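Local coordinates for NTF2 fold protein loop-helix-loop design NT-9 (Synthetic construct, PDB 6W90) that is a de novo designed NTF2-fold protein with no known natural function, whose interior pocket holds a bound phospholipid in the crystal, at residues Glu14-Leu19 and Arg32-Ser37; Asp25-Ala30 and Asp59-Trp64. One frame throughout, in Å; residues are numbered along the deposited sequence.

Interaction 1: Glu14-Leu19 and Arg32-Ser37; sequences EEYIRL and RDKLLS. With 3PE (1,2-Distearoyl-sn-glycerophosphoethanolamine), chain B.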
loop_
_atom_site.group_PDB
_atom_site.type_symbol
_atom_site.label_atom_id
_atom_site.label_comp_id
_atom_site.label_asym_id
_atom_site.label_seq_id
_atom_site.Cartn_x
_atom_site.Cartn_y
_atom_site.Cartn_z
ATOM N N GLU A 14 10.145 3.142 0.977
ATOM C CA GLU A 14 10.430 4.534 1.321
ATOM C C GLU A 14 10.335 5.416 0.089
ATOM O O GLU A 14 9.842 6.549 0.156
ATOM C CB GLU A 14 11.802 4.648 2.002
ATOM C CG GLU A 14 11.683 4.331 3.524
ATOM C CD GLU A 14 12.977 3.956 4.261
ATOM O OE1 GLU A 14 14.068 3.976 3.654
ATOM O OE2 GLU A 14 12.878 3.633 5.477
ATOM N N GLU A 15 10.769 4.904 -1.050
ATOM C CA GLU A 15 10.695 5.699 -2.263
ATOM C C GLU A 15 9.251 5.930 -2.683
ATOM O O GLU A 15 8.900 7.013 -3.152
ATOM C CB GLU A 15 11.489 5.025 -3.376
ATOM C CG GLU A 15 11.484 5.857 -4.717
ATOM C CD GLU A 15 11.955 7.356 -4.620
ATOM O OE1 GLU A 15 12.547 7.811 -3.596
ATOM O OE2 GLU A 15 11.733 8.103 -5.618
ATOM N N TYR A 16 8.395 4.917 -2.559
ATOM C CA TYR A 16 7.009 5.125 -2.943
ATOM C C TYR A 16 6.317 6.065 -1.979
ATOM O O TYR A 16 5.497 6.894 -2.394
ATOM C CB TYR A 16 6.284 3.771 -3.057
ATOM C CG TYR A 16 6.529 3.166 -4.415
ATOM C CD1 TYR A 16 5.731 3.482 -5.500
ATOM C CD2 TYR A 16 7.592 2.318 -4.630
ATOM C CE1 TYR A 16 5.987 2.964 -6.762
ATOM C CE2 TYR A 16 7.843 1.793 -5.895
ATOM C CZ TYR A 16 7.040 2.129 -6.946
ATOM O OH TYR A 16 7.322 1.620 -8.195
ATOM N N ILE A 17 6.628 5.962 -0.691
ATOM C CA ILE A 17 6.082 6.946 0.238
ATOM C C ILE A 17 6.543 8.342 -0.141
ATOM O O ILE A 17 5.758 9.300 -0.120
ATOM C CB ILE A 17 6.464 6.617 1.688
ATOM C CG1 ILE A 17 5.823 5.305 2.093
ATOM C CG2 ILE A 17 6.069 7.814 2.563
ATOM C CD1 ILE A 17 6.415 4.808 3.376
ATOM N N ARG A 18 7.817 8.484 -0.498
ATOM C CA ARG A 18 8.325 9.801 -0.853
ATOM C C ARG A 18 7.604 10.351 -2.067
ATOM O O ARG A 18 7.256 11.530 -2.112
ATOM C CB ARG A 18 9.814 9.746 -1.134
ATOM C CG ARG A 18 10.391 11.145 -1.389
ATOM C CD ARG A 18 11.942 11.079 -1.584
ATOM N NE ARG A 18 12.191 10.697 -2.965
ATOM C CZ ARG A 18 12.200 11.559 -3.978
ATOM N NH1 ARG A 18 12.061 12.865 -3.748
ATOM N NH2 ARG A 18 12.357 11.120 -5.220
ATOM N N LEU A 19 7.368 9.512 -3.066
ATOM C CA LEU A 19 6.670 9.973 -4.259
ATOM C C LEU A 19 5.263 10.431 -3.929
ATOM O O LEU A 19 4.742 11.389 -4.512
ATOM C CB LEU A 19 6.593 8.860 -5.293
ATOM C CG LEU A 19 7.932 8.583 -5.942
ATOM C CD1 LEU A 19 7.759 7.379 -6.892
ATOM C CD2 LEU A 19 8.520 9.750 -6.699
ATOM N N ARG A 32 1.379 1.806 -10.908
ATOM C CA ARG A 32 0.687 0.991 -11.909
ATOM C C ARG A 32 1.601 0.436 -12.999
ATOM O O ARG A 32 1.216 -0.517 -13.696
ATOM C CB ARG A 32 -0.415 1.843 -12.562
ATOM C CG ARG A 32 -1.275 1.141 -13.608
ATOM C CD ARG A 32 -2.229 0.205 -12.933
ATOM N NE ARG A 32 -3.066 -0.515 -13.885
ATOM C CZ ARG A 32 -4.149 -0.009 -14.464
ATOM N NH1 ARG A 32 -4.524 1.236 -14.208
ATOM N NH2 ARG A 32 -4.849 -0.751 -15.311
ATOM N N ASP A 33 2.809 0.982 -13.150
ATOM C CA ASP A 33 3.655 0.580 -14.281
ATOM C C ASP A 33 4.862 -0.233 -13.800
ATOM O O ASP A 33 5.395 -1.058 -14.547
ATOM C CB ASP A 33 4.228 1.758 -15.085
ATOM C CG ASP A 33 3.180 2.513 -15.896
ATOM O OD1 ASP A 33 2.017 2.078 -15.966
ATOM O OD2 ASP A 33 3.533 3.575 -16.455
ATOM N N LYS A 34 5.360 0.045 -12.599
ATOM C CA LYS A 34 6.569 -0.582 -12.088
ATOM C C LYS A 34 6.289 -1.466 -10.893
ATOM O O LYS A 34 6.840 -2.557 -10.797
ATOM C CB LYS A 34 7.602 0.491 -11.699
ATOM C CG LYS A 34 8.013 1.374 -12.882
ATOM C CD LYS A 34 9.332 2.122 -12.659
ATOM C CE LYS A 34 9.223 3.198 -11.596
ATOM N NZ LYS A 34 10.481 3.994 -11.491
ATOM N N LEU A 35 5.455 -1.014 -9.967
ATOM C CA LEU A 35 5.328 -1.710 -8.696
ATOM C C LEU A 35 4.327 -2.855 -8.752
ATOM O O LEU A 35 4.616 -3.946 -8.254
ATOM C CB LEU A 35 4.894 -0.750 -7.598
ATOM C CG LEU A 35 4.842 -1.310 -6.167
ATOM C CD1 LEU A 35 6.193 -1.740 -5.734
ATOM C CD2 LEU A 35 4.236 -0.254 -5.296
ATOM N N LEU A 36 3.159 -2.617 -9.335
ATOM C CA LEU A 36 2.078 -3.597 -9.283
ATOM C C LEU A 36 1.969 -4.425 -10.560
ATOM O O LEU A 36 2.046 -3.912 -11.680
ATOM C CB LEU A 36 0.740 -2.901 -9.009
ATOM C CG LEU A 36 0.720 -2.029 -7.766
ATOM C CD1 LEU A 36 -0.560 -1.201 -7.759
ATOM C CD2 LEU A 36 0.806 -2.797 -6.519
ATOM N N SER A 37 1.805 -5.733 -10.376
ATOM C CA SER A 37 1.608 -6.638 -11.496
ATOM C C SER A 37 0.261 -6.386 -12.168
ATOM O O SER A 37 -0.720 -6.027 -11.503
ATOM C CB SER A 37 1.687 -8.083 -11.003
ATOM O OG SER A 37 1.452 -9.029 -12.036
HETATM P P 3PE B . -5.500 1.306 12.800
HETATM N N 3PE B . -6.183 -2.988 12.289
HETATM O O11 3PE B . -5.241 1.671 11.214
HETATM O O12 3PE B . -4.256 1.591 13.599
HETATM O O13 3PE B . -5.754 -0.331 12.920
HETATM O O14 3PE B . -6.740 1.994 13.369
HETATM C C11 3PE B . -4.661 -1.202 12.773
HETATM C C12 3PE B . -5.081 -2.617 13.153
HETATM C C1 3PE B . -6.324 1.521 10.337
HETATM C C2 3PE B . -5.992 2.083 8.946
HETATM C C3 3PE B . -4.561 1.637 8.635
HETATM O O31 3PE B . -4.262 1.786 7.279
HETATM O O32 3PE B . -4.359 4.003 7.606
HETATM C C31 3PE B . -4.233 3.114 6.839
HETATM C C32 3PE B . -4.043 3.400 5.354
HETATM C C33 3PE B . -3.624 4.839 5.063
HETATM C C34 3PE B . -2.703 4.773 3.845
HETATM C C35 3PE B . -2.540 6.126 3.165
HETATM C C36 3PE B . -1.086 6.585 3.316
HETATM C C37 3PE B . -0.147 5.870 2.335
HETATM C C38 3PE B . 0.344 4.510 2.847
HETATM C C39 3PE B . 1.764 4.186 2.358
HETATM C C3A 3PE B . 1.812 3.920 0.848
HETATM C C3B 3PE B . 3.128 3.258 0.421
HETATM C C3C 3PE B . 2.912 1.764 0.171
HETATM C C3D 3PE B . 4.107 1.135 -0.548
HETATM C C3E 3PE B . 3.924 -0.387 -0.583
HETATM C C3F 3PE B . 5.258 -1.089 -0.869
HETATM C C3G 3PE B . 5.088 -2.613 -0.827
HETATM C C3H 3PE B . 6.373 -3.365 -0.451
HETATM C C3I 3PE B . 7.361 -3.498 -1.614
HETATM O O21 3PE B . -6.903 1.557 8.023
HETATM O O22 3PE B . -7.744 3.586 7.436
HETATM C C21 3PE B . -7.812 2.398 7.340
HETATM C C22 3PE B . -8.897 1.734 6.469
HETATM C C23 3PE B . -8.702 1.976 4.964
HETATM C C24 3PE B . -7.557 1.149 4.368
HETATM C C25 3PE B . -7.270 1.518 2.903
HETATM C C26 3PE B . -5.850 1.051 2.578
HETATM C C27 3PE B . -5.354 1.520 1.209
HETATM C C28 3PE B . -3.889 1.107 0.991
HETATM C C29 3PE B . -3.675 -0.335 0.491
HETATM C C2A 3PE B . -2.229 -0.560 0.006
HETATM C C2B 3PE B . -2.075 -0.505 -1.514
HETATM C C2C 3PE B . -0.611 -0.287 -1.914
HETATM C C2D 3PE B . -0.571 0.493 -3.226
HETATM C C2E 3PE B . 0.833 0.587 -3.810
HETATM C C2F 3PE B . 1.595 1.762 -3.205
#

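Interaction 2: Asp25-Ala30 and Asp59-Trp64; sequences DQFKKA and DAMQEW. With 3PE (1,2-Distearoyl-sn-glycerophosphoethanolamine), chain B.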
loop_
_atom_site.group_PDB
_atom_site.type_symbol
_atom_site.label_atom_id
_atom_site.label_comp_id
_atom_site.label_asym_id
_atom_site.label_seq_id
_atom_site.Cartn_x
_atom_site.Cartn_y
_atom_site.Cartn_z
ATOM N N ASP A 25 1.537 12.389 -8.987
ATOM C CA ASP A 25 1.220 11.866 -10.307
ATOM C C ASP A 25 2.227 10.793 -10.705
ATOM O O ASP A 25 1.858 9.799 -11.335
ATOM C CB ASP A 25 1.171 13.003 -11.322
ATOM C CG ASP A 25 -0.134 13.792 -11.249
ATOM O OD1 ASP A 25 -1.098 13.321 -10.605
ATOM O OD2 ASP A 25 -0.202 14.888 -11.845
ATOM N N GLN A 26 3.499 10.969 -10.319
ATOM C CA GLN A 26 4.516 9.944 -10.550
ATOM C C GLN A 26 4.301 8.732 -9.643
ATOM O O GLN A 26 4.588 7.592 -10.031
ATOM C CB GLN A 26 5.907 10.541 -10.305
ATOM C CG GLN A 26 7.070 9.649 -10.701
ATOM C CD GLN A 26 8.426 10.346 -10.538
ATOM O OE1 GLN A 26 8.528 11.577 -10.594
ATOM N NE2 GLN A 26 9.472 9.552 -10.325
ATOM N N PHE A 27 3.853 8.965 -8.413
ATOM C CA PHE A 27 3.464 7.862 -7.544
ATOM C C PHE A 27 2.471 6.962 -8.269
ATOM O O PHE A 27 2.630 5.739 -8.309
ATOM C CB PHE A 27 2.873 8.409 -6.221
ATOM C CG PHE A 27 2.193 7.357 -5.394
ATOM C CD1 PHE A 27 2.940 6.538 -4.572
ATOM C CD2 PHE A 27 0.822 7.189 -5.443
ATOM C CE1 PHE A 27 2.344 5.550 -3.812
ATOM C CE2 PHE A 27 0.202 6.164 -4.720
ATOM C CZ PHE A 27 0.963 5.353 -3.887
ATOM N N LYS A 28 1.433 7.556 -8.845
ATOM C CA LYS A 28 0.391 6.744 -9.459
ATOM C C LYS A 28 0.902 6.029 -10.701
ATOM O O LYS A 28 0.583 4.857 -10.923
ATOM C CB LYS A 28 -0.811 7.622 -9.796
ATOM C CG LYS A 28 -1.895 6.939 -10.591
ATOM C CD LYS A 28 -3.142 7.775 -10.528
ATOM C CE LYS A 28 -4.176 7.297 -11.485
ATOM N NZ LYS A 28 -5.427 8.076 -11.246
ATOM N N LYS A 29 1.681 6.720 -11.532
ATOM C CA LYS A 29 2.204 6.101 -12.740
ATOM C C LYS A 29 3.160 4.983 -12.372
ATOM O O LYS A 29 3.053 3.855 -12.871
ATOM C CB LYS A 29 2.869 7.175 -13.599
ATOM C CG LYS A 29 3.324 6.717 -14.969
ATOM C CD LYS A 29 3.975 7.857 -15.772
ATOM C CE LYS A 29 4.692 7.332 -17.021
ATOM N NZ LYS A 29 5.800 6.386 -16.663
ATOM N N ALA A 30 4.056 5.252 -11.437
ATOM C CA ALA A 30 4.999 4.225 -11.044
ATOM C C ALA A 30 4.299 3.056 -10.373
ATOM O O ALA A 30 4.699 1.900 -10.556
ATOM C CB ALA A 30 6.055 4.810 -10.112
ATOM N N ASP A 59 -5.645 7.571 -6.632
ATOM C CA ASP A 59 -6.012 8.956 -6.350
ATOM C C ASP A 59 -6.433 9.136 -4.893
ATOM O O ASP A 59 -6.153 10.174 -4.274
ATOM C CB ASP A 59 -7.163 9.409 -7.243
ATOM C CG ASP A 59 -6.771 9.580 -8.689
ATOM O OD1 ASP A 59 -5.568 9.662 -8.996
ATOM O OD2 ASP A 59 -7.693 9.654 -9.529
ATOM N N ALA A 60 -7.133 8.145 -4.336
ATOM C CA ALA A 60 -7.616 8.258 -2.967
ATOM C C ALA A 60 -6.449 8.253 -1.990
ATOM O O ALA A 60 -6.443 9.024 -1.022
ATOM C CB ALA A 60 -8.603 7.134 -2.665
ATOM N N MET A 61 -5.432 7.424 -2.254
ATOM C CA MET A 61 -4.207 7.453 -1.454
ATOM C C MET A 61 -3.516 8.808 -1.510
ATOM O O MET A 61 -2.978 9.273 -0.501
ATOM C CB MET A 61 -3.222 6.390 -1.937
ATOM C CG MET A 61 -3.733 5.007 -1.763
ATOM S SD MET A 61 -2.503 3.823 -2.269
ATOM C CE MET A 61 -1.464 3.999 -0.851
ATOM N N GLN A 62 -3.482 9.447 -2.683
ATOM C CA GLN A 62 -2.849 10.760 -2.775
ATOM C C GLN A 62 -3.515 11.747 -1.830
ATOM O O GLN A 62 -2.846 12.563 -1.189
ATOM C CB GLN A 62 -2.906 11.298 -4.208
ATOM C CG GLN A 62 -2.512 12.787 -4.350
ATOM C CD GLN A 62 -2.767 13.352 -5.754
ATOM O OE1 GLN A 62 -3.315 12.665 -6.629
ATOM N NE2 GLN A 62 -2.356 14.600 -5.975
ATOM N N GLU A 63 -4.835 11.692 -1.725
ATOM C CA GLU A 63 -5.490 12.676 -0.878
ATOM C C GLU A 63 -5.379 12.294 0.594
ATOM O O GLU A 63 -5.145 13.163 1.441
ATOM C CB GLU A 63 -6.948 12.853 -1.287
ATOM C CG GLU A 63 -7.545 14.116 -0.700
ATOM C CD GLU A 63 -8.614 14.701 -1.578
ATOM O OE1 GLU A 63 -9.332 15.617 -1.116
ATOM O OE2 GLU A 63 -8.736 14.231 -2.730
ATOM N N TRP A 64 -5.511 11.001 0.912
ATOM C CA TRP A 64 -5.413 10.558 2.301
ATOM C C TRP A 64 -4.058 10.861 2.909
ATOM O O TRP A 64 -3.927 10.977 4.136
ATOM C CB TRP A 64 -5.645 9.055 2.403
ATOM C CG TRP A 64 -7.084 8.647 2.390
ATOM C CD1 TRP A 64 -8.153 9.388 2.804
ATOM C CD2 TRP A 64 -7.617 7.387 1.953
ATOM N NE1 TRP A 64 -9.317 8.671 2.652
ATOM C CE2 TRP A 64 -9.017 7.440 2.134
ATOM C CE3 TRP A 64 -7.048 6.221 1.428
ATOM C CZ2 TRP A 64 -9.853 6.377 1.807
ATOM C CZ3 TRP A 64 -7.879 5.168 1.106
ATOM C CH2 TRP A 64 -9.269 5.254 1.297
HETATM P P 3PE B . -5.500 1.306 12.800
HETATM N N 3PE B . -6.183 -2.988 12.289
HETATM O O11 3PE B . -5.241 1.671 11.214
HETATM O O12 3PE B . -4.256 1.591 13.599
HETATM O O13 3PE B . -5.754 -0.331 12.920
HETATM O O14 3PE B . -6.740 1.994 13.369
HETATM C C11 3PE B . -4.661 -1.202 12.773
HETATM C C12 3PE B . -5.081 -2.617 13.153
HETATM C C1 3PE B . -6.324 1.521 10.337
HETATM C C2 3PE B . -5.992 2.083 8.946
HETATM C C3 3PE B . -4.561 1.637 8.635
HETATM O O31 3PE B . -4.262 1.786 7.279
HETATM O O32 3PE B . -4.359 4.003 7.606
HETATM C C31 3PE B . -4.233 3.114 6.839
HETATM C C32 3PE B . -4.043 3.400 5.354
HETATM C C33 3PE B . -3.624 4.839 5.063
HETATM C C34 3PE B . -2.703 4.773 3.845
HETATM C C35 3PE B . -2.540 6.126 3.165
HETATM C C36 3PE B . -1.086 6.585 3.316
HETATM C C37 3PE B . -0.147 5.870 2.335
HETATM C C38 3PE B . 0.344 4.510 2.847
HETATM C C39 3PE B . 1.764 4.186 2.358
HETATM C C3A 3PE B . 1.812 3.920 0.848
HETATM C C3B 3PE B . 3.128 3.258 0.421
HETATM C C3C 3PE B . 2.912 1.764 0.171
HETATM C C3D 3PE B . 4.107 1.135 -0.548
HETATM C C3E 3PE B . 3.924 -0.387 -0.583
HETATM C C3F 3PE B . 5.258 -1.089 -0.869
HETATM C C3G 3PE B . 5.088 -2.613 -0.827
HETATM C C3H 3PE B . 6.373 -3.365 -0.451
HETATM C C3I 3PE B . 7.361 -3.498 -1.614
HETATM O O21 3PE B . -6.903 1.557 8.023
HETATM O O22 3PE B . -7.744 3.586 7.436
HETATM C C21 3PE B . -7.812 2.398 7.340
HETATM C C22 3PE B . -8.897 1.734 6.469
HETATM C C23 3PE B . -8.702 1.976 4.964
HETATM C C24 3PE B . -7.557 1.149 4.368
HETATM C C25 3PE B . -7.270 1.518 2.903
HETATM C C26 3PE B . -5.850 1.051 2.578
HETATM C C27 3PE B . -5.354 1.520 1.209
HETATM C C28 3PE B . -3.889 1.107 0.991
HETATM C C29 3PE B . -3.675 -0.335 0.491
HETATM C C2A 3PE B . -2.229 -0.560 0.006
HETATM C C2B 3PE B . -2.075 -0.505 -1.514
HETATM C C2C 3PE B . -0.611 -0.287 -1.914
HETATM C C2D 3PE B . -0.571 0.493 -3.226
HETATM C C2E 3PE B . 0.833 0.587 -3.810
HETATM C C2F 3PE B . 1.595 1.762 -3.205
#

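Interaction 1: Glu14-Leu19 and Arg32-Ser37
Y16 lays its ring over L35, and L35 CD2 sits above the centre of one ring face, 3.9 Å from the centroid and only 7° off the ring normal: a CH-pi contact. The two side chains run past each other in opposite directions, so the phenol end reaches the base of the leucine, with Y16 OH 3.4 Å from L35 CB. The second methyl, L35 CD1, lies 3.9 Å from Y16 CE2. At the outer margin K34 adds CB, 3.7 Å from Y16 OH.

Chi1 of -174° swings L35 CG away from the backbone N, and chi2 then turns both methyls to the ring; CD2 also meets the lipid, 3.8 Å from C2E of 3PE. The same methyl thus touches both ring face and acyl chain. I17 CG1 lies 3.8 Å from C3B in the other acyl chain of 3PE.

Further out, Y16 packs on A30 and L35 on I109, while R18 holds E15 side-on through NE and NH2. The contact joins helix 6-22 to the end of helix 24-35, where the chain turns into strand 36-37, and forms part of the hydrophobic lipid pocket of this NTF2-like fold.

Interaction 2: Asp25-Ala30 and Asp59-Trp64
Two helical segments approach most closely at K28 and D59, whose CA atoms are 7.5 Å apart, with F27 and Q62 next at 8.4 Å. The outer part of the contact is a salt bridge: in the conformer described here, one of two modelled for the lysine, K28 NZ donates to D59 OD1 over 2.8 Å. The ammonium comes from above the carboxylate, 42° out of its plane, and D59 OD2 is farther from NZ at 3.3 Å. K28 CG stands anti to the backbone N (chi1 173°) and the rest of the chain is extended, which carries NZ across to the other helix. There it also bonds to the carbonyl oxygen of D55, so in this conformer NZ has two acceptors on helix 54-64.

The inner part is apolar. F27 and M61 cross at about a right angle, with CZ of F27 4.1 Å from CE of M61. The sulfur lies at the ring edge, 83° off the normal and 5.4 Å from the centroid, a Met-aromatic contact. Both residues also touch 3PE: CE of M61 is 3.7 Å from C3A, CZ of F27 is 3.7 Å from C2F, and SD of M61 lies against C2D of that second acyl chain. An alanine in place of M61 would probably leave the edge of F27 without its sulfur partner and open a gap beside both acyl chains.

Around this pair, L19 and L20 of helix 6-22 pack on F27, and L58 touches both F27 and K28. Helix 121-129 lies against A60 and W64 through L127, so helix 54-64 is packed between it and helix 24-35.

The centres of interactions 1 and 2 are about 9 Å apart, and helix 24-35 serves both: its earlier turns, 25-30, meet helix 54-64, and its last residues, K34 and L35, meet Y16 of helix 6-22, which F27 and A30 also touch. Along the chain the order is 14-19, 25-30, 32-37, 59-64, so the segments of the two contacts alternate. They also touch directly: L35 N lies 3.1 Å from A30 O, a probable hydrogen bond, and Y16 O packs 3.4 Å from F27 CD1. Helix 24-35 thus ties the first helix to the third, and side chains from both contacts line the pocket for 3PE, consistent with the cavity that NTF2-like folds form between helices and a curved sheet.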